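Local coordinates for alcohol oxidase (Myceliophthora thermophila, PDB 6F74), which binds FAD as a flavoprotein of the vanillyl-alcohol oxidase type and probably catalyses the oxygen-dependent oxidation of an organic substrate, at residues H246-H251 with A350-W355; V469-S474 with P497-S502; G230-G235 with F418-S423. One frame throughout, in Å; residues are numbered along the deposited sequence.

Contacts 1 and 3 both reach the flavin: His246 in contact 1 binds its pyrimidine end, while Gly230 and Gly235 in contact 3 bind O4 and a phosphate oxygen. Their centres are about 11 Å apart, bridged by Pro248, whose CG lies 3.3 Å from Ser423 OG. Contact 2 continues contact 1 within one antiparallel sheet, centre to centre about 7 Å, because strands 349-356 and 467-472 are neighbours; Gly351 O and Leu472 N, 2.7 Å apart, probably form one of the linking hydrogen bonds. Contact 2 also backs the cofactor site, with Leu471 CD2 3.3 Å from His246 NE2. Contacts 2 and 3 do not touch, their nearest atoms being about 8 Å apart.

Contact 1. Residues H246-H251 with A350-W355; sequences HGPATH and AGYGFW. With FAD (flavin-adenine dinucleotide), chain I.
Pro248 and His251 bring the loop 246-251 alongside the start of strand 350-355, with Pro248 CA 5.8 Å from Gly351 CA and His251 CA 6.3 Å from Ala350 CA. A type I beta turn from Gly247 to Thr250 bends the chain here and leads it into the short helix 250-253. Gly351 has a positive phi of 139°, a conformation in which a side chain would press on the preceding carbonyl oxygen.

Methyl and methylene meet where the two backbones are close: Ala350 CB lies 3.7 Å from His251 CB. The His251 ring has its polar partner outside the pair, ND1 bonding to Ser474 O. Strand 349-356 belongs to the seven-stranded antiparallel sheet characteristic of the substrate domain in VAO-type enzymes, whereas His246 comes from the FAD-binding part, so the contact joins the two modules beside the flavin.

The polar link between them is His246 ND1 with Tyr352 OH, 2.7 Å apart and nearly straight at 160°; either atom could be the donor. The hydroxyl arrives at the edge of the imidazole, in its plane, and ND1 in turn lies in the plane of the phenol ring. The rings meet rim to rim, their planes turned 53° apart. Tyr352 OH also rests 3.1 Å from Gly247 CA.

With CG set between its own backbone N and carbonyl carbon, His246 lays one face of the imidazole against the pyrimidine end of the flavin, whose N3 stands 3.1 Å above the His246 ring plane and toward its rim. The backbone of His246 grips the same end twice: His246 N donates to FAD O2 at 3.1 Å, and FAD N3 donates to His246 O at 3.0 Å. On the imidazole's other nitrogen, NE2 bonds to Glu543 OE1, giving both ring nitrogens a partner.

Contact 2. Residues V469-S474 with P497-S502; sequences VVLLVS and PFVMIS
Leu471 and Ile501 form the apolar centre, with Leu471 CD1 set only 3.4 Å from Ile501 CD1, tighter than usual carbon contact. They lie on neighbouring strands of the seven-stranded antiparallel sheet, 469-472 and 498-502, whose N-to-C directions make 163°, close to antiparallel. The two side chains cross at about a right angle, and the leucine CG lies anti to its carbonyl carbon, which turns CD1 across to the second strand. The same CD1 passes Val499 CB at 4.0 Å, and CD2 also touches the end of Ile501. This face, which carries Val469, Leu471, Val499 and Ile501, is the one directed at the flavin site, for Leu471 also packs on His246.

On the reverse face Val470 pairs with Met500 in a non-hydrogen-bonded position. Val470 CG1 approaches Phe498 CD2 obliquely at 4.1 Å, and Leu341 of helix 328-346 covers both residues. One residue further, Leu472 CD1 sits 3.8 Å from Phe498 CB.

Between the two faces runs a ladder in which Val469 with Ile501 and Leu471 with Val499 are hydrogen-bonded pairs, each exchanging two N-H to carbonyl bonds. The straightest is Ile501 N to Val469 O, 2.8 Å long and 176° at N-H...O. The ladder becomes less regular at Leu471 O, which takes Val499 N at 3.1 Å from a tilted direction and a weak bond from Val473 N as well; the latter closes an inverse gamma turn centred on Leu472.

Beyond that turn lies the polar edge. Ser474 OG is occupied by Trp493 O, while its backbone bonds across: Ser474 N reaches Pro497 O at 2.9 Å, the nitrogen standing 41° out of the Pro497 carbonyl plane, not on a lone pair.

Contact 3. Residues G230-G235 with F418-S423; sequences GSPSPG and FYWAES. With FAD (flavin-adenine dinucleotide), chain I.
Tyr419 reaches out from helix 415-422 to loop 230-235 of the PCMH-type FAD-binding domain, at Gly230, so that the C-terminal end of a helix from the substrate-domain side abuts that domain. With CG anti to the backbone N (chi1 178°), the ring is carried out from CB so that its end nears the loop. Its CD2 stands 3.7 Å above the plane of the Trp420 ring, over the centre, while on the other branch CE1 touches Pro248 CG. At the far end CZ is 4.0 Å from Gly230 O, and the hydroxyl, though close to that oxygen, bonds to Gly229 O. Tyr419 OH also passes Pro232 CG, a carbon that lies 3.9 Å from Trp420 CZ3.

Gly230 O accepts a bond from Ser423 OG, just past the helix end, which donates across 3.1 Å in the carbonyl plane on a lone pair; the Gly230 backbone also pairs with Leu425. Replacing Ser423 by an alanine removes the hydroxyl, and Gly230 is likely to be held less firmly against the helix end.

The loop binds the cofactor through its backbone: Gly235 N donates to FAD O1P at 2.8 Å, and Gly230 N to FAD O4 at 3.0 Å.

Contact 1. Residues H246-H251 with A350-W355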
loop_
_atom_site.group_PDB
_atom_site.type_symbol
_atom_site.label_atom_id
_atom_site.label_comp_id
_atom_site.label_asym_id
_atom_site.label_seq_id
_atom_site.Cartn_x
_atom_site.Cartn_y
_atom_site.Cartn_z
ATOM N N HIS A 246 -2.860 5.322 -4.535
ATOM C CA HIS A 246 -3.722 5.278 -5.703
ATOM C C HIS A 246 -5.098 4.807 -5.311
ATOM O O HIS A 246 -5.300 4.208 -4.276
ATOM C CB HIS A 246 -3.149 4.376 -6.821
ATOM C CG HIS A 246 -3.103 2.933 -6.467
ATOM N ND1 HIS A 246 -4.195 2.099 -6.593
ATOM C CD2 HIS A 246 -2.106 2.181 -5.952
ATOM C CE1 HIS A 246 -3.880 0.894 -6.140
ATOM N NE2 HIS A 246 -2.619 0.917 -5.739
ATOM N N GLY A 247 -6.061 5.116 -6.165
ATOM C CA GLY A 247 -7.457 4.743 -5.956
ATOM C C GLY A 247 -8.245 5.147 -7.186
ATOM O O GLY A 247 -7.688 5.745 -8.099
ATOM N N PRO A 248 -9.543 4.871 -7.210
ATOM C CA PRO A 248 -10.340 5.196 -8.394
ATOM C C PRO A 248 -10.251 6.659 -8.896
ATOM O O PRO A 248 -10.270 6.882 -10.115
ATOM C CB PRO A 248 -11.763 4.880 -7.918
ATOM C CG PRO A 248 -11.573 3.743 -6.988
ATOM C CD PRO A 248 -10.326 4.123 -6.211
ATOM N N ALA A 249 -10.128 7.613 -7.957
ATOM C CA ALA A 249 -10.226 9.039 -8.252
ATOM C C ALA A 249 -8.896 9.789 -8.499
ATOM O O ALA A 249 -8.916 10.988 -8.739
ATOM C CB ALA A 249 -11.042 9.721 -7.160
ATOM N N THR A 250 -7.761 9.091 -8.484
ATOM C CA THR A 250 -6.451 9.771 -8.523
ATOM C C THR A 250 -6.078 10.337 -9.898
ATOM O O THR A 250 -5.530 11.432 -9.973
ATOM C CB THR A 250 -5.296 8.905 -7.988
ATOM O OG1 THR A 250 -5.202 7.674 -8.724
ATOM C CG2 THR A 250 -5.474 8.615 -6.520
ATOM N N HIS A 251 -6.365 9.611 -10.980
ATOM C CA HIS A 251 -6.196 10.194 -12.309
ATOM C C HIS A 251 -6.888 11.563 -12.409
ATOM O O HIS A 251 -6.321 12.542 -12.892
ATOM C CB HIS A 251 -6.747 9.260 -13.393
ATOM C CG HIS A 251 -6.846 9.913 -14.731
ATOM N ND1 HIS A 251 -5.755 10.092 -15.547
ATOM C CD2 HIS A 251 -7.889 10.515 -15.359
ATOM C CE1 HIS A 251 -6.119 10.763 -16.622
ATOM N NE2 HIS A 251 -7.406 11.042 -16.532
ATOM N N ALA A 350 -9.552 5.607 -16.111
ATOM C CA ALA A 350 -8.764 5.088 -14.999
ATOM C C ALA A 350 -9.359 3.770 -14.513
ATOM O O ALA A 350 -10.507 3.423 -14.841
ATOM C CB ALA A 350 -8.707 6.101 -13.865
ATOM N N GLY A 351 -8.578 3.054 -13.702
ATOM C CA GLY A 351 -9.074 1.851 -13.018
ATOM C C GLY A 351 -8.078 0.720 -12.987
ATOM O O GLY A 351 -6.863 0.937 -13.074
ATOM N N TYR A 352 -8.590 -0.496 -12.835
ATOM C CA TYR A 352 -7.716 -1.625 -12.590
ATOM C C TYR A 352 -8.040 -2.799 -13.468
ATOM O O TYR A 352 -9.216 -3.152 -13.646
ATOM C CB TYR A 352 -7.777 -2.046 -11.114
ATOM C CG TYR A 352 -7.503 -0.899 -10.173
ATOM C CD1 TYR A 352 -8.553 -0.064 -9.709
ATOM C CD2 TYR A 352 -6.228 -0.634 -9.743
ATOM C CE1 TYR A 352 -8.299 0.983 -8.850
ATOM C CE2 TYR A 352 -5.966 0.420 -8.871
ATOM C CZ TYR A 352 -7.010 1.218 -8.430
ATOM O OH TYR A 352 -6.758 2.241 -7.567
ATOM N N GLY A 353 -6.972 -3.425 -13.965
ATOM C CA GLY A 353 -7.049 -4.620 -14.806
ATOM C C GLY A 353 -6.223 -5.742 -14.227
ATOM O O GLY A 353 -5.206 -5.493 -13.565
ATOM N N PHE A 354 -6.673 -6.971 -14.493
ATOM C CA PHE A 354 -6.171 -8.174 -13.848
ATOM C C PHE A 354 -6.071 -9.252 -14.903
ATOM O O PHE A 354 -6.992 -9.401 -15.679
ATOM C CB PHE A 354 -7.163 -8.662 -12.769
ATOM C CG PHE A 354 -7.378 -7.687 -11.653
ATOM C CD1 PHE A 354 -8.303 -6.645 -11.786
ATOM C CD2 PHE A 354 -6.661 -7.787 -10.471
ATOM C CE1 PHE A 354 -8.506 -5.725 -10.751
ATOM C CE2 PHE A 354 -6.872 -6.869 -9.435
ATOM C CZ PHE A 354 -7.797 -5.836 -9.576
ATOM N N TRP A 355 -5.002 -10.030 -14.906
ATOM C CA TRP A 355 -4.868 -11.064 -15.914
ATOM C C TRP A 355 -3.941 -12.186 -15.483
ATOM O O TRP A 355 -3.077 -12.005 -14.601
ATOM C CB TRP A 355 -4.434 -10.470 -17.271
ATOM C CG TRP A 355 -3.037 -9.831 -17.339
ATOM C CD1 TRP A 355 -2.730 -8.541 -17.116
ATOM C CD2 TRP A 355 -1.806 -10.475 -17.722
ATOM N NE1 TRP A 355 -1.374 -8.323 -17.289
ATOM C CE2 TRP A 355 -0.789 -9.497 -17.679
ATOM C CE3 TRP A 355 -1.469 -11.783 -18.085
ATOM C CZ2 TRP A 355 0.544 -9.792 -17.959
ATOM C CZ3 TRP A 355 -0.134 -12.075 -18.370
ATOM C CH2 TRP A 355 0.852 -11.086 -18.308
HETATM P PA FAD I . 0.618 0.379 8.437
HETATM O O1A FAD I . 1.157 -1.042 8.298
HETATM O O2A FAD I . -0.116 0.693 9.702
HETATM O O5B FAD I . 1.842 1.360 8.253
HETATM C C5B FAD I . 2.509 1.405 7.022
HETATM C C4B FAD I . 3.802 2.183 7.192
HETATM O O4B FAD I . 3.440 3.511 7.529
HETATM C C3B FAD I . 4.719 1.722 8.296
HETATM O O3B FAD I . 6.053 2.081 7.919
HETATM C C2B FAD I . 4.345 2.580 9.479
HETATM O O2B FAD I . 5.419 2.881 10.379
HETATM C C1B FAD I . 3.935 3.865 8.812
HETATM N N9A FAD I . 2.896 4.646 9.492
HETATM C C8A FAD I . 1.603 4.319 9.622
HETATM N N7A FAD I . 0.925 5.287 10.268
HETATM C C5A FAD I . 1.802 6.248 10.542
HETATM C C6A FAD I . 1.707 7.550 11.203
HETATM N N6A FAD I . 0.493 7.926 11.665
HETATM N N1A FAD I . 2.847 8.281 11.317
HETATM C C2A FAD I . 4.031 7.829 10.828
HETATM N N3A FAD I . 4.181 6.643 10.184
HETATM C C4A FAD I . 3.101 5.835 10.022
HETATM N N1 FAD I . -2.653 1.057 -1.537
HETATM C C2 FAD I . -3.111 1.787 -2.580
HETATM O O2 FAD I . -2.385 2.705 -3.040
HETATM N N3 FAD I . -4.328 1.578 -3.121
HETATM C C4 FAD I . -5.154 0.611 -2.688
HETATM O O4 FAD I . -6.273 0.407 -3.204
HETATM C C4X FAD I . -4.722 -0.246 -1.563
HETATM N N5 FAD I . -5.504 -1.237 -1.091
HETATM C C5X FAD I . -5.084 -2.000 -0.051
HETATM C C6 FAD I . -5.914 -3.009 0.437
HETATM C C7 FAD I . -5.540 -3.803 1.507
HETATM C C7M FAD I . -6.546 -4.861 1.889
HETATM C C8 FAD I . -4.226 -3.569 2.170
HETATM C C8M FAD I . -3.758 -4.363 3.382
HETATM C C9 FAD I . -3.384 -2.579 1.671
HETATM C C9A FAD I . -3.753 -1.766 0.586
HETATM N N10 FAD I . -2.933 -0.724 0.071
HETATM C C10 FAD I . -3.392 0.044 -1.007
HETATM C "C1'" FAD I . -1.561 -0.463 0.567
HETATM C "C2'" FAD I . -1.323 0.630 1.556
HETATM O "O2'" FAD I . -1.237 1.850 0.823
HETATM C "C3'" FAD I . 0.019 0.395 2.257
HETATM O "O3'" FAD I . 0.112 -0.939 2.788
HETATM C "C4'" FAD I . 0.267 1.412 3.362
HETATM O "O4'" FAD I . 1.535 1.155 3.974
HETATM C "C5'" FAD I . -0.843 1.379 4.402
HETATM O "O5'" FAD I . -0.600 2.340 5.415
HETATM P P FAD I . -1.209 1.953 6.824
HETATM O O1P FAD I . -2.645 1.535 6.662
HETATM O O2P FAD I . -0.857 3.068 7.751
HETATM O O3P FAD I . -0.334 0.631 7.146
#

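Contact 2. Residues V469-S474 with P497-S502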
loop_
_atom_site.group_PDB
_atom_site.type_symbol
_atom_site.label_atom_id
_atom_site.label_comp_id
_atom_site.label_asym_id
_atom_site.label_seq_id
_atom_site.Cartn_x
_atom_site.Cartn_y
_atom_site.Cartn_z
ATOM N N VAL A 469 -1.191 -7.222 -12.623
ATOM C CA VAL A 469 -2.191 -6.205 -12.357
ATOM C C VAL A 469 -1.746 -4.920 -13.037
ATOM O O VAL A 469 -0.538 -4.536 -12.976
ATOM C CB VAL A 469 -2.371 -5.944 -10.847
ATOM C CG1 VAL A 469 -3.474 -4.903 -10.572
ATOM C CG2 VAL A 469 -2.658 -7.247 -10.095
ATOM N N VAL A 470 -2.721 -4.270 -13.682
ATOM C CA VAL A 470 -2.572 -2.943 -14.262
ATOM C C VAL A 470 -3.275 -1.899 -13.386
ATOM O O VAL A 470 -4.457 -2.040 -13.133
ATOM C CB VAL A 470 -3.190 -2.887 -15.663
ATOM C CG1 VAL A 470 -3.153 -1.477 -16.211
ATOM C CG2 VAL A 470 -2.380 -3.754 -16.601
ATOM N N LEU A 471 -2.539 -0.866 -12.945
ATOM C CA LEU A 471 -3.101 0.222 -12.127
ATOM C C LEU A 471 -3.171 1.471 -12.982
ATOM O O LEU A 471 -2.201 2.225 -13.098
ATOM C CB LEU A 471 -2.227 0.469 -10.900
ATOM C CG LEU A 471 -1.986 -0.699 -9.944
ATOM C CD1 LEU A 471 -1.040 -1.685 -10.573
ATOM C CD2 LEU A 471 -1.394 -0.150 -8.653
ATOM N N LEU A 472 -4.303 1.667 -13.650
ATOM C CA LEU A 472 -4.438 2.793 -14.545
ATOM C C LEU A 472 -4.869 3.975 -13.662
ATOM O O LEU A 472 -6.038 4.351 -13.612
ATOM C CB LEU A 472 -5.427 2.479 -15.651
ATOM C CG LEU A 472 -5.592 3.546 -16.729
ATOM C CD1 LEU A 472 -4.269 3.843 -17.457
ATOM C CD2 LEU A 472 -6.660 3.081 -17.700
ATOM N N VAL A 473 -3.895 4.523 -12.952
ATOM C CA VAL A 473 -4.176 5.441 -11.835
ATOM C C VAL A 473 -3.454 6.752 -11.893
ATOM O O VAL A 473 -3.656 7.557 -11.032
ATOM C CB VAL A 473 -3.900 4.776 -10.464
ATOM C CG1 VAL A 473 -4.760 3.533 -10.294
ATOM C CG2 VAL A 473 -2.441 4.425 -10.301
ATOM N N SER A 474 -2.625 6.981 -12.897
ATOM C CA SER A 474 -1.918 8.239 -13.019
ATOM C C SER A 474 -2.414 8.895 -14.306
ATOM O O SER A 474 -3.541 8.628 -14.711
ATOM C CB SER A 474 -0.418 8.031 -12.972
ATOM O OG SER A 474 0.313 9.245 -13.129
ATOM N N PRO A 497 1.377 6.895 -17.009
ATOM C CA PRO A 497 -0.059 6.916 -16.726
ATOM C C PRO A 497 -0.549 5.701 -15.965
ATOM O O PRO A 497 -1.624 5.764 -15.367
ATOM C CB PRO A 497 -0.710 6.998 -18.110
ATOM C CG PRO A 497 0.327 6.578 -19.085
ATOM C CD PRO A 497 1.664 6.654 -18.430
ATOM N N PHE A 498 0.229 4.619 -15.973
ATOM C CA PHE A 498 -0.140 3.414 -15.271
ATOM C C PHE A 498 1.052 2.675 -14.685
ATOM O O PHE A 498 2.197 2.966 -14.993
ATOM C CB PHE A 498 -0.968 2.492 -16.175
ATOM C CG PHE A 498 -0.199 1.830 -17.288
ATOM C CD1 PHE A 498 -0.084 2.444 -18.534
ATOM C CD2 PHE A 498 0.334 0.556 -17.131
ATOM C CE1 PHE A 498 0.598 1.827 -19.562
ATOM C CE2 PHE A 498 1.000 -0.069 -18.171
ATOM C CZ PHE A 498 1.140 0.562 -19.384
ATOM N N VAL A 499 0.734 1.736 -13.796
ATOM C CA VAL A 499 1.700 0.877 -13.142
ATOM C C VAL A 499 1.396 -0.569 -13.500
ATOM O O VAL A 499 0.240 -0.963 -13.590
ATOM C CB VAL A 499 1.659 1.054 -11.619
ATOM C CG1 VAL A 499 2.773 0.246 -10.953
ATOM C CG2 VAL A 499 1.793 2.536 -11.261
ATOM N N MET A 500 2.451 -1.348 -13.731
ATOM C CA MET A 500 2.335 -2.812 -13.832
ATOM C C MET A 500 2.865 -3.395 -12.544
ATOM O O MET A 500 3.944 -2.998 -12.072
ATOM C CB MET A 500 3.126 -3.363 -15.013
ATOM C CG MET A 500 2.570 -2.924 -16.358
ATOM S SD MET A 500 3.598 -3.240 -17.788
ATOM C CE MET A 500 3.442 -4.997 -18.008
ATOM N N ILE A 501 2.080 -4.283 -11.945
ATOM C CA ILE A 501 2.489 -5.070 -10.792
ATOM C C ILE A 501 2.444 -6.544 -11.190
ATOM O O ILE A 501 1.479 -7.004 -11.789
ATOM C CB ILE A 501 1.559 -4.821 -9.606
ATOM C CG1 ILE A 501 1.663 -3.352 -9.214
ATOM C CG2 ILE A 501 1.906 -5.715 -8.429
ATOM C CD1 ILE A 501 0.826 -2.923 -8.036
ATOM N N SER A 502 3.512 -7.267 -10.885
ATOM C CA SER A 502 3.592 -8.709 -11.150
ATOM C C SER A 502 4.105 -9.383 -9.891
ATOM O O SER A 502 5.011 -8.886 -9.254
ATOM C CB SER A 502 4.508 -8.983 -12.333
ATOM O OG SER A 502 4.521 -10.360 -12.691
#

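Contact 3. Residues G230-G235 with F418-S423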
loop_
_atom_site.group_PDB
_atom_site.type_symbol
_atom_site.label_atom_id
_atom_site.label_comp_id
_atom_site.label_asym_id
_atom_site.label_seq_id
_atom_site.Cartn_x
_atom_site.Cartn_y
_atom_site.Cartn_z
ATOM N N GLY A 230 -8.732 2.153 -3.206
ATOM C CA GLY A 230 -9.768 1.275 -3.744
ATOM C C GLY A 230 -10.339 0.364 -2.681
ATOM O O GLY A 230 -11.463 -0.117 -2.831
ATOM N N SER A 231 -9.566 0.135 -1.610
ATOM C CA SER A 231 -10.021 -0.586 -0.443
ATOM C C SER A 231 -10.153 0.401 0.720
ATOM O O SER A 231 -9.266 1.231 0.914
ATOM C CB SER A 231 -9.003 -1.650 -0.094
ATOM O OG SER A 231 -8.872 -2.582 -1.181
ATOM N N PRO A 232 -11.252 0.328 1.504
ATOM C CA PRO A 232 -11.413 1.330 2.571
ATOM C C PRO A 232 -10.766 1.027 3.916
ATOM O O PRO A 232 -10.837 1.871 4.817
ATOM C CB PRO A 232 -12.951 1.405 2.759
ATOM C CG PRO A 232 -13.515 0.596 1.637
ATOM C CD PRO A 232 -12.496 -0.426 1.343
ATOM N N SER A 233 -10.177 -0.156 4.060
ATOM C CA SER A 233 -9.565 -0.567 5.340
ATOM C C SER A 233 -8.198 0.069 5.668
ATOM O O SER A 233 -7.905 0.309 6.848
ATOM C CB SER A 233 -9.469 -2.088 5.410
ATOM O OG SER A 233 -8.785 -2.512 6.594
ATOM N N PRO A 234 -7.346 0.341 4.653
ATOM C CA PRO A 234 -6.058 0.954 4.961
ATOM C C PRO A 234 -6.160 2.322 5.606
ATOM O O PRO A 234 -7.146 3.011 5.428
ATOM C CB PRO A 234 -5.401 1.053 3.600
ATOM C CG PRO A 234 -5.954 -0.092 2.859
ATOM C CD PRO A 234 -7.391 -0.102 3.260
ATOM N N GLY A 235 -5.112 2.703 6.319
ATOM C CA GLY A 235 -5.030 4.002 7.008
ATOM C C GLY A 235 -5.040 5.156 6.043
ATOM O O GLY A 235 -4.523 5.030 4.902
ATOM N N PHE A 418 -21.159 4.996 -7.608
ATOM C CA PHE A 418 -20.148 4.379 -8.458
ATOM C C PHE A 418 -19.095 3.670 -7.607
ATOM O O PHE A 418 -18.742 2.518 -7.882
ATOM C CB PHE A 418 -19.473 5.406 -9.407
ATOM C CG PHE A 418 -18.025 5.094 -9.686
ATOM C CD1 PHE A 418 -17.682 4.035 -10.514
ATOM C CD2 PHE A 418 -17.002 5.806 -9.056
ATOM C CE1 PHE A 418 -16.338 3.698 -10.726
ATOM C CE2 PHE A 418 -15.669 5.479 -9.260
ATOM C CZ PHE A 418 -15.330 4.431 -10.102
ATOM N N TYR A 419 -18.580 4.376 -6.604
ATOM C CA TYR A 419 -17.451 3.889 -5.834
ATOM C C TYR A 419 -17.805 2.562 -5.204
ATOM O O TYR A 419 -17.054 1.590 -5.298
ATOM C CB TYR A 419 -17.008 4.873 -4.741
ATOM C CG TYR A 419 -15.874 4.320 -3.919
ATOM C CD1 TYR A 419 -14.556 4.364 -4.391
ATOM C CD2 TYR A 419 -16.117 3.654 -2.738
ATOM C CE1 TYR A 419 -13.510 3.809 -3.655
ATOM C CE2 TYR A 419 -15.090 3.095 -1.998
ATOM C CZ TYR A 419 -13.785 3.174 -2.461
ATOM O OH TYR A 419 -12.759 2.573 -1.725
ATOM N N TRP A 420 -18.941 2.543 -4.530
ATOM C CA TRP A 420 -19.335 1.361 -3.771
ATOM C C TRP A 420 -19.756 0.192 -4.658
ATOM O O TRP A 420 -19.627 -0.968 -4.252
ATOM C CB TRP A 420 -20.418 1.717 -2.761
ATOM C CG TRP A 420 -19.877 2.656 -1.662
ATOM C CD1 TRP A 420 -20.231 3.962 -1.424
ATOM C CD2 TRP A 420 -18.877 2.341 -0.699
ATOM N NE1 TRP A 420 -19.511 4.470 -0.368
ATOM C CE2 TRP A 420 -18.694 3.485 0.112
ATOM C CE3 TRP A 420 -18.132 1.177 -0.415
ATOM C CZ2 TRP A 420 -17.786 3.510 1.172
ATOM C CZ3 TRP A 420 -17.237 1.198 0.635
ATOM C CH2 TRP A 420 -17.075 2.355 1.428
ATOM N N ALA A 421 -20.251 0.492 -5.852
ATOM C CA ALA A 421 -20.631 -0.532 -6.805
ATOM C C ALA A 421 -19.413 -1.167 -7.481
ATOM O O ALA A 421 -19.375 -2.351 -7.633
ATOM C CB ALA A 421 -21.569 0.058 -7.843
ATOM N N GLU A 422 -18.438 -0.355 -7.869
ATOM C CA GLU A 422 -17.319 -0.787 -8.697
ATOM C C GLU A 422 -16.006 -0.950 -7.949
ATOM O O GLU A 422 -15.060 -1.540 -8.474
ATOM C CB GLU A 422 -17.135 0.226 -9.818
ATOM C CG GLU A 422 -18.393 0.422 -10.670
ATOM C CD GLU A 422 -18.645 -0.702 -11.654
ATOM O OE1 GLU A 422 -17.762 -1.598 -11.835
ATOM O OE2 GLU A 422 -19.730 -0.708 -12.268
ATOM N N SER A 423 -15.935 -0.427 -6.726
ATOM C CA SER A 423 -14.690 -0.412 -5.939
ATOM C C SER A 423 -15.081 -0.650 -4.464
ATOM O O SER A 423 -16.055 -1.367 -4.196
ATOM C CB SER A 423 -13.894 0.886 -6.230
ATOM O OG SER A 423 -12.733 1.059 -5.410
HETATM P PA FAD I . 0.618 0.379 8.437
HETATM O O1A FAD I . 1.157 -1.042 8.298
HETATM O O2A FAD I . -0.116 0.693 9.702
HETATM O O5B FAD I . 1.842 1.360 8.253
HETATM C C5B FAD I . 2.509 1.405 7.022
HETATM C C4B FAD I . 3.802 2.183 7.192
HETATM O O4B FAD I . 3.440 3.511 7.529
HETATM C C3B FAD I . 4.719 1.722 8.296
HETATM O O3B FAD I . 6.053 2.081 7.919
HETATM C C2B FAD I . 4.345 2.580 9.479
HETATM O O2B FAD I . 5.419 2.881 10.379
HETATM C C1B FAD I . 3.935 3.865 8.812
HETATM N N9A FAD I . 2.896 4.646 9.492
HETATM C C8A FAD I . 1.603 4.319 9.622
HETATM N N7A FAD I . 0.925 5.287 10.268
HETATM C C5A FAD I . 1.802 6.248 10.542
HETATM C C6A FAD I . 1.707 7.550 11.203
HETATM N N6A FAD I . 0.493 7.926 11.665
HETATM N N1A FAD I . 2.847 8.281 11.317
HETATM C C2A FAD I . 4.031 7.829 10.828
HETATM N N3A FAD I . 4.181 6.643 10.184
HETATM C C4A FAD I . 3.101 5.835 10.022
HETATM N N1 FAD I . -2.653 1.057 -1.537
HETATM C C2 FAD I . -3.111 1.787 -2.580
HETATM O O2 FAD I . -2.385 2.705 -3.040
HETATM N N3 FAD I . -4.328 1.578 -3.121
HETATM C C4 FAD I . -5.154 0.611 -2.688
HETATM O O4 FAD I . -6.273 0.407 -3.204
HETATM C C4X FAD I . -4.722 -0.246 -1.563
HETATM N N5 FAD I . -5.504 -1.237 -1.091
HETATM C C5X FAD I . -5.084 -2.000 -0.051
HETATM C C6 FAD I . -5.914 -3.009 0.437
HETATM C C7 FAD I . -5.540 -3.803 1.507
HETATM C C7M FAD I . -6.546 -4.861 1.889
HETATM C C8 FAD I . -4.226 -3.569 2.170
HETATM C C8M FAD I . -3.758 -4.363 3.382
HETATM C C9 FAD I . -3.384 -2.579 1.671
HETATM C C9A FAD I . -3.753 -1.766 0.586
HETATM N N10 FAD I . -2.933 -0.724 0.071
HETATM C C10 FAD I . -3.392 0.044 -1.007
HETATM C "C1'" FAD I . -1.561 -0.463 0.567
HETATM C "C2'" FAD I . -1.323 0.630 1.556
HETATM O "O2'" FAD I . -1.237 1.850 0.823
HETATM C "C3'" FAD I . 0.019 0.395 2.257
HETATM O "O3'" FAD I . 0.112 -0.939 2.788
HETATM C "C4'" FAD I . 0.267 1.412 3.362
HETATM O "O4'" FAD I . 1.535 1.155 3.974
HETATM C "C5'" FAD I . -0.843 1.379 4.402
HETATM O "O5'" FAD I . -0.600 2.340 5.415
HETATM P P FAD I . -1.209 1.953 6.824
HETATM O O1P FAD I . -2.645 1.535 6.662
HETATM O O2P FAD I . -0.857 3.068 7.751
HETATM O O3P FAD I . -0.334 0.631 7.146
#